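PDB 3M1R: formimidoylglutamase from Bacillus subtilis, which hydrolyses N-formimidoyl-L-glutamate to L-glutamate and formamide in histidine degradation, using two manganese ions per subunit. Local coordinates for residues Gly128-Ser133 with Gly169-Arg174; Lys69-Tyr74 with Val308-Leu313; Pro224-Ile229 with Lys275-Gln280; Gln109-Leu114 with Trp121-Leu126. One frame throughout, in Å; residues are numbered along the deposited sequence.

In the fold
From the N terminus, residues 69-74 open the widest loop, closed by 308-313 near the C-terminal end (interaction 2); the other three contacts follow one another within it, and none cross. Interaction 4 comes first, laying helix 100-117 on strand 121-127 across a short turn. The same strand runs into the metal-binding loop of interaction 1, which meets the start of helix 171-178, and Ile132 packs on Ile125 where the two contacts touch. Interaction 3 then pairs helices 222-234 and 267-278. Helix 300-318 brings the set together: Leu309 and Leu313 lie on the strand of interaction 4, while Ala312 meets Ala278 of interaction 3.

Interaction 1 of 4, residues Gly128-Ser133 with Gly169-Arg174; sequences GDNSIS and GTPFRR. With CA (calcium ion), chain B.
The pyrrolidine ring of Pro171 points at the backbone of the metal-binding loop, its CG 3.3 Å from Asn130 O; this is the tight spot of the contact. Around it the fit is looser: the same CG lies 4.1 Å from Ser131 CA, and Pro171 CB is 4.0 Å from Ser133 CB. No hydrogen bond joins the two segments. Asn130 turns its side chain to a calcium ion, which Asp153, Asp157 and Asp245 also bind, in a site probably filled by manganese in the working enzyme. The loop follows strand 121-127 of the arginase fold and is shaped by an Asx turn: Asp129 OD1 accepts from Ser131 N at 2.9 Å, met from above the carboxylate plane, and from Ser131 OG at 2.7 Å through its syn lone pair. While Ser133 meets the proline through CB, its OG is hydrogen-bonded to Glu287. All the touching residues are buried. The more open side lies at Arg173 and Arg174, in the first turn of helix 171-178, both partly exposed; Arg173 reaches for Val158 O, and Arg174, poorly ordered, is modelled in a salt bridge with Glu178.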
loop_
_atom_site.group_PDB
_atom_site.type_symbol
_atom_site.label_atom_id
_atom_site.label_comp_id
_atom_site.label_asym_id
_atom_site.label_seq_id
_atom_site.Cartn_x
_atom_site.Cartn_y
_atom_site.Cartn_z
ATOM N N GLY D 128 4.863 17.672 14.358
ATOM C CA GLY D 128 5.876 17.570 15.391
ATOM C C GLY D 128 5.550 16.479 16.395
ATOM O O GLY D 128 4.397 16.112 16.571
ATOM N N ASP D 129 6.571 15.957 17.060
ATOM C CA ASP D 129 6.362 14.861 17.993
ATOM C C ASP D 129 6.146 15.387 19.409
ATOM O O ASP D 129 6.149 16.591 19.629
ATOM C CB ASP D 129 7.525 13.863 17.932
ATOM C CG ASP D 129 8.819 14.442 18.453
ATOM O OD1 ASP D 129 8.770 15.400 19.261
ATOM O OD2 ASP D 129 9.893 13.936 18.046
ATOM N N ASN D 130 5.977 14.487 20.369
ATOM C CA ASN D 130 5.584 14.910 21.702
ATOM C C ASN D 130 6.643 15.746 22.411
ATOM O O ASN D 130 6.329 16.514 23.325
ATOM C CB ASN D 130 5.136 13.723 22.571
ATOM C CG ASN D 130 3.959 14.086 23.485
ATOM O OD1 ASN D 130 3.166 13.224 23.868
ATOM N ND2 ASN D 130 3.835 15.388 23.821
ATOM N N SER D 131 7.894 15.616 21.981
ATOM C CA SER D 131 8.991 16.278 22.695
ATOM C C SER D 131 8.895 17.806 22.656
ATOM O O SER D 131 9.489 18.470 23.488
ATOM C CB SER D 131 10.337 15.845 22.122
ATOM O OG SER D 131 10.578 16.492 20.890
ATOM N N ILE D 132 8.151 18.363 21.691
ATOM C CA ILE D 132 8.088 19.820 21.535
ATOM C C ILE D 132 7.361 20.496 22.687
ATOM O O ILE D 132 7.496 21.699 22.879
ATOM C CB ILE D 132 7.426 20.269 20.189
ATOM C CG1 ILE D 132 5.900 20.138 20.248
ATOM C CG2 ILE D 132 7.988 19.466 19.013
ATOM C CD1 ILE D 132 5.170 20.804 19.067
ATOM N N SER D 133 6.587 19.723 23.446
ATOM C CA SER D 133 5.762 20.285 24.514
ATOM C C SER D 133 6.581 20.925 25.621
ATOM O O SER D 133 6.090 21.796 26.360
ATOM C CB SER D 133 4.820 19.230 25.096
ATOM O OG SER D 133 3.898 18.796 24.115
ATOM N N GLY D 169 9.214 10.948 25.112
ATOM C CA GLY D 169 8.440 10.761 26.321
ATOM C C GLY D 169 8.855 11.587 27.519
ATOM O O GLY D 169 8.359 11.348 28.623
ATOM N N THR D 170 9.736 12.564 27.325
ATOM C CA THR D 170 10.297 13.269 28.484
ATOM C C THR D 170 9.733 14.668 28.790
ATOM O O THR D 170 10.100 15.252 29.811
ATOM C CB THR D 170 11.828 13.410 28.379
ATOM O OG1 THR D 170 12.152 14.342 27.337
ATOM C CG2 THR D 170 12.475 12.067 28.077
ATOM N N PRO D 171 8.849 15.205 27.930
ATOM C CA PRO D 171 8.576 16.642 28.063
ATOM C C PRO D 171 8.117 17.013 29.463
ATOM O O PRO D 171 8.581 18.007 30.023
ATOM C CB PRO D 171 7.413 16.885 27.100
ATOM C CG PRO D 171 7.237 15.643 26.331
ATOM C CD PRO D 171 7.826 14.528 27.113
ATOM N N PHE D 172 7.211 16.223 30.026
ATOM C CA PHE D 172 6.595 16.617 31.286
ATOM C C PHE D 172 7.460 16.376 32.520
ATOM O O PHE D 172 7.300 17.064 33.532
ATOM C CB PHE D 172 5.199 16.021 31.432
ATOM C CG PHE D 172 4.216 16.631 30.507
ATOM C CD1 PHE D 172 3.912 16.022 29.301
ATOM C CD2 PHE D 172 3.637 17.853 30.808
ATOM C CE1 PHE D 172 3.023 16.615 28.441
ATOM C CE2 PHE D 172 2.753 18.440 29.948
ATOM C CZ PHE D 172 2.449 17.832 28.768
ATOM N N ARG D 173 8.385 15.429 32.433
ATOM C CA ARG D 173 9.381 15.281 33.492
ATOM C C ARG D 173 10.277 16.517 33.508
ATOM O O ARG D 173 10.603 17.051 34.567
ATOM C CB ARG D 173 10.220 14.013 33.296
ATOM C CG ARG D 173 11.038 13.611 34.531
ATOM C CD ARG D 173 11.685 12.237 34.360
ATOM N NE ARG D 173 12.147 11.709 35.638
ATOM C CZ ARG D 173 11.600 10.671 36.263
ATOM N NH1 ARG D 173 12.092 10.264 37.426
ATOM N NH2 ARG D 173 10.571 10.035 35.720
ATOM N N ARG D 174 10.670 16.970 32.323
ATOM C CA ARG D 174 11.488 18.161 32.208
ATOM C C ARG D 174 10.738 19.360 32.771
ATOM O O ARG D 174 11.301 20.137 33.536
ATOM C CB ARG D 174 11.897 18.409 30.758
ATOM C CG ARG D 174 13.221 17.757 30.381
ATOM C CD ARG D 174 13.649 18.118 28.965
ATOM N NE ARG D 174 15.090 17.960 28.791
ATOM C CZ ARG D 174 15.984 18.896 29.099
ATOM N NH1 ARG D 174 15.586 20.062 29.596
ATOM N NH2 ARG D 174 17.278 18.668 28.908
HETATM CA CA CA B . 2.706 11.120 24.875
#

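Interaction 2 of 4, residues Lys69-Tyr74 with Val308-Leu313; sequences KHSSAY and VLLHAL
Leu310 pushes one methyl of its fork, CD1, against the side chain of Ser71, 3.7 Å from CB and 3.9 Å from OG. The other methyl, CD2, lies more loosely near the backbone, 4.3 Å from Ser72 O. The leucine CG stands anti to the carbonyl carbon (chi1 -68°), which carries the fork off helix 300-318 toward the irregular stretch after helix 60-69. Met25 of the same chain also touches this leucine, as does Phe194 of the second subunit, so the small patch lies at a subunit interface.

The serines spend their hydroxyls elsewhere. Ser71 OG bonds to Ala67 O, one helical turn back, and leaves mainly its CB to meet the leucine. Ser72 OG accepts from Tyr74 N at 2.9 Å with an N-H...O angle of 159°, the ST turn that bends the chain into strand 74-75, and is also hydrogen-bonded to Asn196 O of the second subunit. Tyr74 OH reaches Glu201 of that same subunit, while His311, on the helix, meets its Phe194 edge to face.

Other residues of the helix segment turn inward: Val308 and Ala312 lie on strand 283-289, and Leu309 on Leu126. Leu310 is thus an outward-turned residue that joins this sheet-packed helix to the 69-74 loop. With no hydrogen bond between the segments, the contact rests on van der Waals packing alone, and the hydroxyls of Ser71 and Ser72 find their partners elsewhere than on helix segment 308-313.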
loop_
_atom_site.group_PDB
_atom_site.type_symbol
_atom_site.label_atom_id
_atom_site.label_comp_id
_atom_site.label_asym_id
_atom_site.label_seq_id
_atom_site.Cartn_x
_atom_site.Cartn_y
_atom_site.Cartn_z
ATOM N N LYS D 69 -7.040 23.441 5.309
ATOM C CA LYS D 69 -7.361 24.358 4.211
ATOM C C LYS D 69 -8.499 23.831 3.352
ATOM O O LYS D 69 -9.209 24.606 2.706
ATOM C CB LYS D 69 -6.143 24.634 3.328
ATOM C CG LYS D 69 -5.116 25.581 3.934
ATOM C CD LYS D 69 -3.841 25.599 3.094
ATOM C CE LYS D 69 -2.875 26.654 3.583
ATOM N NZ LYS D 69 -1.644 26.609 2.752
ATOM N N HIS D 70 -8.679 22.518 3.333
ATOM C CA HIS D 70 -9.712 21.959 2.488
ATOM C C HIS D 70 -11.053 21.797 3.183
ATOM O O HIS D 70 -12.026 21.424 2.548
ATOM C CB HIS D 70 -9.248 20.682 1.777
ATOM C CG HIS D 70 -8.334 20.947 0.617
ATOM N ND1 HIS D 70 -6.959 20.963 0.740
ATOM C CD2 HIS D 70 -8.599 21.230 -0.681
ATOM C CE1 HIS D 70 -6.418 21.228 -0.437
ATOM N NE2 HIS D 70 -7.390 21.397 -1.315
ATOM N N SER D 71 -11.111 22.125 4.468
ATOM C CA SER D 71 -12.368 22.078 5.214
ATOM C C SER D 71 -13.134 23.381 5.044
ATOM O O SER D 71 -12.533 24.450 4.881
ATOM C CB SER D 71 -12.110 21.878 6.711
ATOM O OG SER D 71 -11.332 20.709 6.959
ATOM N N SER D 72 -14.457 23.283 5.075
ATOM C CA SER D 72 -15.300 24.452 5.191
ATOM C C SER D 72 -14.993 25.154 6.503
ATOM O O SER D 72 -14.807 24.507 7.533
ATOM C CB SER D 72 -16.782 24.070 5.166
ATOM O OG SER D 72 -17.587 25.140 5.645
ATOM N N ALA D 73 -14.958 26.481 6.444
ATOM C CA ALA D 73 -14.846 27.338 7.624
ATOM C C ALA D 73 -16.188 27.556 8.326
ATOM O O ALA D 73 -16.253 28.179 9.393
ATOM C CB ALA D 73 -14.266 28.690 7.213
ATOM N N TYR D 74 -17.267 27.062 7.730
ATOM C CA TYR D 74 -18.597 27.378 8.246
ATOM C C TYR D 74 -19.077 26.391 9.309
ATOM O O TYR D 74 -19.053 25.171 9.103
ATOM C CB TYR D 74 -19.615 27.470 7.108
ATOM C CG TYR D 74 -21.023 27.712 7.597
ATOM C CD1 TYR D 74 -21.418 28.974 8.041
ATOM C CD2 TYR D 74 -21.951 26.683 7.648
ATOM C CE1 TYR D 74 -22.690 29.199 8.507
ATOM C CE2 TYR D 74 -23.239 26.910 8.110
ATOM C CZ TYR D 74 -23.602 28.174 8.532
ATOM O OH TYR D 74 -24.877 28.420 8.994
ATOM N N VAL D 308 -9.871 19.058 15.190
ATOM C CA VAL D 308 -9.536 19.578 16.509
ATOM C C VAL D 308 -9.282 21.091 16.423
ATOM O O VAL D 308 -9.648 21.842 17.320
ATOM C CB VAL D 308 -8.293 18.889 17.105
ATOM C CG1 VAL D 308 -7.883 19.566 18.382
ATOM C CG2 VAL D 308 -8.540 17.391 17.323
ATOM N N LEU D 309 -8.628 21.523 15.351
ATOM C CA LEU D 309 -8.349 22.935 15.128
ATOM C C LEU D 309 -9.655 23.716 14.919
ATOM O O LEU D 309 -9.886 24.742 15.559
ATOM C CB LEU D 309 -7.428 23.111 13.919
ATOM C CG LEU D 309 -5.952 23.390 14.224
ATOM C CD1 LEU D 309 -5.620 23.101 15.682
ATOM C CD2 LEU D 309 -5.015 22.640 13.269
ATOM N N LEU D 310 -10.502 23.209 14.032
ATOM C CA LEU D 310 -11.808 23.799 13.786
ATOM C C LEU D 310 -12.635 23.933 15.063
ATOM O O LEU D 310 -13.221 24.976 15.283
ATOM C CB LEU D 310 -12.571 23.019 12.716
ATOM C CG LEU D 310 -11.928 23.147 11.330
ATOM C CD1 LEU D 310 -12.532 22.167 10.338
ATOM C CD2 LEU D 310 -12.068 24.573 10.810
ATOM N N HIS D 311 -12.649 22.902 15.911
ATOM C CA HIS D 311 -13.472 22.925 17.113
ATOM C C HIS D 311 -12.883 23.807 18.209
ATOM O O HIS D 311 -13.606 24.397 18.989
ATOM C CB HIS D 311 -13.775 21.515 17.624
ATOM C CG HIS D 311 -14.811 20.794 16.820
ATOM N ND1 HIS D 311 -16.113 20.631 17.248
ATOM C CD2 HIS D 311 -14.741 20.191 15.605
ATOM C CE1 HIS D 311 -16.801 19.969 16.334
ATOM N NE2 HIS D 311 -15.988 19.683 15.331
ATOM N N ALA D 312 -11.569 23.922 18.248
ATOM C CA ALA D 312 -10.951 24.874 19.147
ATOM C C ALA D 312 -11.284 26.296 18.712
ATOM O O ALA D 312 -11.630 27.137 19.537
ATOM C CB ALA D 312 -9.431 24.663 19.210
ATOM N N LEU D 313 -11.161 26.570 17.420
ATOM C CA LEU D 313 -11.486 27.894 16.885
ATOM C C LEU D 313 -12.936 28.216 17.207
ATOM O O LEU D 313 -13.266 29.326 17.616
ATOM C CB LEU D 313 -11.311 27.912 15.375
ATOM C CG LEU D 313 -10.175 28.630 14.637
ATOM C CD1 LEU D 313 -9.167 29.356 15.511
ATOM C CD2 LEU D 313 -9.503 27.646 13.702
#

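Interaction 3 of 4, residues Pro224-Ile229 with Lys275-Gln280; sequences PTIKEI and KYIAQQ
The phenol ring of Tyr276 is met at its edge by Ile226, whose CG2 lies near the ring plane, 4.1 Å from CE2. One face carries the amide of Gln280 from its own segment, with NE2 4.2 Å above the plane over the ring centre. Lys227 comes obliquely, crossing the tyrosine at about a right angle. Its CG sits 3.1 Å from Tyr276 OH, and its CE is 3.5 Å from the same oxygen, so the extended aliphatic chain lies against the phenol end while the lysine as a whole is exposed to solvent.

Tyr276 CG is anti to the backbone N (chi1 -175°), which sends the ring out across the groove between the two helices. Ile226 and Tyr276 reach past one another from the two helices. Deeper in, Ile226 CD1 meets Ile277 CD1 at 3.8 Å, the two isoleucines crossing at roughly a right angle. Replacing Tyr276 with an alanine would probably open a gap between the helices, leaving Ile226 CG2 without its aromatic edge and the methylenes of Lys227 free to swing. No hydrogen bond crosses the contact.

Ile223, a turn earlier on helix 222-234, also touches the tyrosine. Below, Ile226 rests on Leu189 of strand 186-191 and Ile277 on Ile242 of strand 239-245. The contact thus passes from an exposed lysine down to isoleucines seated on the sheet, and it joins helices 222-234 and 267-278, neighbours in a helical layer over the parallel sheet of the arginase-type alpha/beta fold.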
loop_
_atom_site.group_PDB
_atom_site.type_symbol
_atom_site.label_atom_id
_atom_site.label_comp_id
_atom_site.label_asym_id
_atom_site.label_seq_id
_atom_site.Cartn_x
_atom_site.Cartn_y
_atom_site.Cartn_z
ATOM N N PRO D 224 -18.103 15.735 31.752
ATOM C CA PRO D 224 -18.253 15.826 33.213
ATOM C C PRO D 224 -16.917 15.678 33.956
ATOM O O PRO D 224 -16.681 16.363 34.944
ATOM C CB PRO D 224 -19.192 14.658 33.541
ATOM C CG PRO D 224 -19.991 14.474 32.298
ATOM C CD PRO D 224 -19.009 14.730 31.169
ATOM N N THR D 225 -16.044 14.805 33.481
ATOM C CA THR D 225 -14.740 14.654 34.118
ATOM C C THR D 225 -13.980 15.981 34.141
ATOM O O THR D 225 -13.361 16.333 35.139
ATOM C CB THR D 225 -13.874 13.591 33.431
ATOM O OG1 THR D 225 -14.440 12.293 33.646
ATOM C CG2 THR D 225 -12.474 13.611 34.008
ATOM N N ILE D 226 -14.046 16.721 33.042
ATOM C CA ILE D 226 -13.370 18.014 32.940
ATOM C C ILE D 226 -14.015 19.100 33.807
ATOM O O ILE D 226 -13.317 19.928 34.400
ATOM C CB ILE D 226 -13.312 18.483 31.476
ATOM C CG1 ILE D 226 -12.432 17.550 30.649
ATOM C CG2 ILE D 226 -12.783 19.896 31.384
ATOM C CD1 ILE D 226 -12.366 17.958 29.200
ATOM N N LYS D 227 -15.341 19.106 33.882
ATOM C CA LYS D 227 -16.028 20.079 34.729
ATOM C C LYS D 227 -15.657 19.855 36.186
ATOM O O LYS D 227 -15.525 20.797 36.960
ATOM C CB LYS D 227 -17.545 19.997 34.542
ATOM C CG LYS D 227 -18.034 20.645 33.268
ATOM C CD LYS D 227 -19.415 20.159 32.910
ATOM C CE LYS D 227 -19.983 20.937 31.730
ATOM N NZ LYS D 227 -21.398 20.556 31.449
ATOM N N GLU D 228 -15.475 18.592 36.541
ATOM C CA GLU D 228 -15.132 18.214 37.900
ATOM C C GLU D 228 -13.740 18.721 38.291
ATOM O O GLU D 228 -13.519 19.105 39.432
ATOM C CB GLU D 228 -15.215 16.689 38.039
ATOM C CG GLU D 228 -15.328 16.170 39.466
ATOM C CD GLU D 228 -15.944 14.777 39.541
ATOM O OE1 GLU D 228 -15.510 13.977 40.395
ATOM O OE2 GLU D 228 -16.863 14.482 38.746
ATOM N N ILE D 229 -12.808 18.747 37.343
ATOM C CA ILE D 229 -11.425 19.091 37.668
ATOM C C ILE D 229 -10.960 20.481 37.221
ATOM O O ILE D 229 -10.122 21.096 37.880
ATOM C CB ILE D 229 -10.437 18.052 37.078
ATOM C CG1 ILE D 229 -9.063 18.200 37.728
ATOM C CG2 ILE D 229 -10.342 18.210 35.566
ATOM C CD1 ILE D 229 -9.119 18.308 39.228
ATOM N N LYS D 275 -13.675 21.797 22.221
ATOM C CA LYS D 275 -14.543 22.969 22.063
ATOM C C LYS D 275 -14.943 23.550 23.436
ATOM O O LYS D 275 -14.883 24.750 23.648
ATOM C CB LYS D 275 -15.781 22.683 21.201
ATOM C CG LYS D 275 -16.826 23.819 21.304
ATOM C CD LYS D 275 -18.048 23.648 20.395
ATOM C CE LYS D 275 -18.633 22.225 20.415
ATOM N NZ LYS D 275 -18.025 21.300 19.373
ATOM N N TYR D 276 -15.325 22.682 24.364
ATOM C CA TYR D 276 -15.591 23.090 25.731
ATOM C C TYR D 276 -14.440 23.886 26.352
ATOM O O TYR D 276 -14.624 25.037 26.754
ATOM C CB TYR D 276 -15.919 21.876 26.607
ATOM C CG TYR D 276 -16.320 22.258 28.013
ATOM C CD1 TYR D 276 -17.521 22.908 28.258
ATOM C CD2 TYR D 276 -15.498 21.979 29.091
ATOM C CE1 TYR D 276 -17.893 23.274 29.548
ATOM C CE2 TYR D 276 -15.861 22.342 30.380
ATOM C CZ TYR D 276 -17.058 22.985 30.601
ATOM O OH TYR D 276 -17.418 23.336 31.880
ATOM N N ILE D 277 -13.260 23.276 26.454
ATOM C CA ILE D 277 -12.111 23.947 27.062
ATOM C C ILE D 277 -11.775 25.269 26.362
ATOM O O ILE D 277 -11.440 26.266 27.009
ATOM C CB ILE D 277 -10.867 23.045 27.045
ATOM C CG1 ILE D 277 -11.049 21.878 28.018
ATOM C CG2 ILE D 277 -9.630 23.853 27.386
ATOM C CD1 ILE D 277 -10.141 20.689 27.736
ATOM N N ALA D 278 -11.883 25.276 25.038
ATOM C CA ALA D 278 -11.534 26.444 24.243
ATOM C C ALA D 278 -12.379 27.680 24.569
ATOM O O ALA D 278 -11.975 28.807 24.267
ATOM C CB ALA D 278 -11.632 26.112 22.763
ATOM N N GLN D 279 -13.548 27.470 25.178
ATOM C CA GLN D 279 -14.449 28.568 25.549
ATOM C C GLN D 279 -14.087 29.203 26.881
ATOM O O GLN D 279 -14.566 30.287 27.213
ATOM C CB GLN D 279 -15.885 28.066 25.657
ATOM C CG GLN D 279 -16.486 27.651 24.346
ATOM C CD GLN D 279 -17.901 27.159 24.508
ATOM O OE1 GLN D 279 -18.131 26.063 25.011
ATOM N NE2 GLN D 279 -18.865 27.975 24.093
ATOM N N GLN D 280 -13.262 28.505 27.649
ATOM C CA GLN D 280 -12.922 28.913 28.998
ATOM C C GLN D 280 -12.012 30.139 28.959
ATOM O O GLN D 280 -11.445 30.461 27.916
ATOM C CB GLN D 280 -12.286 27.733 29.752
ATOM C CG GLN D 280 -13.114 27.244 30.946
ATOM C CD GLN D 280 -14.478 26.690 30.559
ATOM O OE1 GLN D 280 -15.356 26.540 31.401
ATOM N NE2 GLN D 280 -14.656 26.382 29.285
#

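Interaction 4 of 4, residues Gln109-Leu114 with Trp121-Leu126; sequences QTMHAL and WVPLIL
Met111, present as selenomethionine, and Trp121 cross at about a right angle, with the selenium beside the indole: Met111 SE lies 5.2 Å from the centroid of the six-membered ring of Trp121 and 75° off its normal, a Met-aromatic contact at the ring edge. The chain bends at its second torsion, and its terminal methyl runs on between three partners of the strand. Met111 CE is 3.4 Å from Trp121 CH2 and 3.4 Å from Pro123 CB. It also meets Ile125 CD1 tip to tip at 3.3 Å, tighter than usual for two carbons.

Leu114, one turn along the helix, crosses the indole obliquely, its CB 3.5 Å from Trp121 CZ3. Within the strand, Pro123 CG lies 3.4 Å above one face of the Trp121 ring, offset toward the rim. With CG anti to the backbone N (chi1 177°), the indole of Trp121 extends from the strand toward the helix, while NE1 bonds to Ala41 O of the adjacent strand 39-45. A serine in place of Trp121 would remove the indole and is likely to leave Leu114 and the end of Met111 facing a gap, with Ala41 O losing its donor.

The short axes of the two segments run roughly antiparallel (151°), 10.8 Å apart at closest approach. Helix 100-117 is the connecting helix of a beta-alpha-beta crossover from strand 87-93 to strand 121-127, with strand 39-45 lying between them in the parallel sheet. Tyr7 of the third subunit packs on Leu114 from outside, and helix 300-318 covers the other side of the strand through Leu124 and Leu126.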
loop_
_atom_site.group_PDB
_atom_site.type_symbol
_atom_site.label_atom_id
_atom_site.label_comp_id
_atom_site.label_asym_id
_atom_site.label_seq_id
_atom_site.Cartn_x
_atom_site.Cartn_y
_atom_site.Cartn_z
ATOM N N GLN D 109 12.917 29.888 21.666
ATOM C CA GLN D 109 13.279 31.284 21.397
ATOM C C GLN D 109 12.274 31.967 20.503
ATOM O O GLN D 109 11.947 33.137 20.710
ATOM C CB GLN D 109 14.630 31.368 20.701
ATOM C CG GLN D 109 15.822 31.403 21.609
ATOM C CD GLN D 109 17.097 31.543 20.810
ATOM O OE1 GLN D 109 17.909 30.618 20.747
ATOM N NE2 GLN D 109 17.267 32.696 20.168
ATOM N N THR D 110 11.816 31.238 19.486
ATOM C CA THR D 110 10.906 31.791 18.508
ATOM C C THR D 110 9.587 32.044 19.198
ATOM O O THR D 110 9.012 33.131 19.102
ATOM C CB THR D 110 10.708 30.829 17.334
ATOM O OG1 THR D 110 11.959 30.648 16.659
ATOM C CG2 THR D 110 9.683 31.373 16.357
HETATM N N MSE D 111 9.137 31.029 19.919
HETATM C CA MSE D 111 7.892 31.073 20.656
HETATM C C MSE D 111 7.919 32.234 21.658
HETATM O O MSE D 111 6.954 32.990 21.787
HETATM C CB MSE D 111 7.716 29.742 21.385
HETATM C CG MSE D 111 6.300 29.217 21.441
HETATM SE SE MSE D 111 5.625 28.608 19.723
HETATM C CE MSE D 111 3.735 28.625 20.170
ATOM N N HIS D 112 9.036 32.375 22.363
ATOM C CA HIS D 112 9.162 33.432 23.346
ATOM C C HIS D 112 9.112 34.804 22.681
ATOM O O HIS D 112 8.321 35.653 23.071
ATOM C CB HIS D 112 10.448 33.291 24.164
ATOM C CG HIS D 112 10.612 34.353 25.211
ATOM N ND1 HIS D 112 10.166 34.196 26.506
ATOM C CD2 HIS D 112 11.177 35.582 25.154
ATOM C CE1 HIS D 112 10.451 35.282 27.204
ATOM N NE2 HIS D 112 11.064 36.140 26.407
ATOM N N ALA D 113 9.955 35.016 21.678
ATOM C CA ALA D 113 9.964 36.289 20.969
ATOM C C ALA D 113 8.567 36.612 20.433
ATOM O O ALA D 113 8.068 37.724 20.612
ATOM C CB ALA D 113 10.985 36.267 19.837
ATOM N N LEU D 114 7.942 35.626 19.794
ATOM C CA LEU D 114 6.622 35.784 19.183
ATOM C C LEU D 114 5.536 36.183 20.186
ATOM O O LEU D 114 4.792 37.128 19.947
ATOM C CB LEU D 114 6.217 34.493 18.472
ATOM C CG LEU D 114 6.092 34.460 16.949
ATOM C CD1 LEU D 114 6.794 35.619 16.283
ATOM C CD2 LEU D 114 6.591 33.118 16.391
ATOM N N TRP D 121 -1.417 37.117 20.556
ATOM C CA TRP D 121 -1.339 35.849 19.814
ATOM C C TRP D 121 -1.736 34.646 20.670
ATOM O O TRP D 121 -1.269 34.475 21.798
ATOM C CB TRP D 121 0.053 35.640 19.216
ATOM C CG TRP D 121 0.219 34.317 18.506
ATOM C CD1 TRP D 121 -0.671 33.723 17.654
ATOM C CD2 TRP D 121 1.342 33.447 18.576
ATOM N NE1 TRP D 121 -0.173 32.542 17.195
ATOM C CE2 TRP D 121 1.071 32.344 17.747
ATOM C CE3 TRP D 121 2.566 33.492 19.260
ATOM C CZ2 TRP D 121 1.957 31.295 17.587
ATOM C CZ3 TRP D 121 3.453 32.450 19.101
ATOM C CH2 TRP D 121 3.144 31.365 18.274
ATOM N N VAL D 122 -2.629 33.832 20.129
ATOM C CA VAL D 122 -2.985 32.560 20.737
ATOM C C VAL D 122 -2.530 31.470 19.785
ATOM O O VAL D 122 -3.149 31.254 18.753
ATOM C CB VAL D 122 -4.497 32.442 20.938
ATOM C CG1 VAL D 122 -4.847 31.078 21.535
ATOM C CG2 VAL D 122 -4.998 33.579 21.816
ATOM N N PRO D 123 -1.423 30.797 20.118
ATOM C CA PRO D 123 -0.828 29.799 19.225
ATOM C C PRO D 123 -1.720 28.593 18.895
ATOM O O PRO D 123 -2.339 28.010 19.776
ATOM C CB PRO D 123 0.416 29.344 19.993
ATOM C CG PRO D 123 0.786 30.529 20.832
ATOM C CD PRO D 123 -0.537 31.130 21.250
ATOM N N LEU D 124 -1.781 28.255 17.609
ATOM C CA LEU D 124 -2.302 26.978 17.153
ATOM C C LEU D 124 -1.085 26.242 16.642
ATOM O O LEU D 124 -0.661 26.448 15.508
ATOM C CB LEU D 124 -3.339 27.151 16.036
ATOM C CG LEU D 124 -4.785 27.441 16.485
ATOM C CD1 LEU D 124 -4.821 28.547 17.512
ATOM C CD2 LEU D 124 -5.682 27.783 15.312
ATOM N N ILE D 125 -0.501 25.415 17.502
ATOM C CA ILE D 125 0.757 24.747 17.187
ATOM C C ILE D 125 0.566 23.382 16.535
ATOM O O ILE D 125 -0.082 22.481 17.084
ATOM C CB ILE D 125 1.641 24.582 18.445
ATOM C CG1 ILE D 125 1.645 25.873 19.258
ATOM C CG2 ILE D 125 3.055 24.163 18.050
ATOM C CD1 ILE D 125 2.279 25.744 20.647
ATOM N N LEU D 126 1.146 23.227 15.357
ATOM C CA LEU D 126 1.150 21.926 14.666
ATOM C C LEU D 126 2.484 21.191 14.848
ATOM O O LEU D 126 3.497 21.564 14.254
ATOM C CB LEU D 126 0.853 22.122 13.173
ATOM C CG LEU D 126 -0.600 22.351 12.695
ATOM C CD1 LEU D 126 -1.495 22.912 13.781
ATOM C CD2 LEU D 126 -0.675 23.210 11.423
#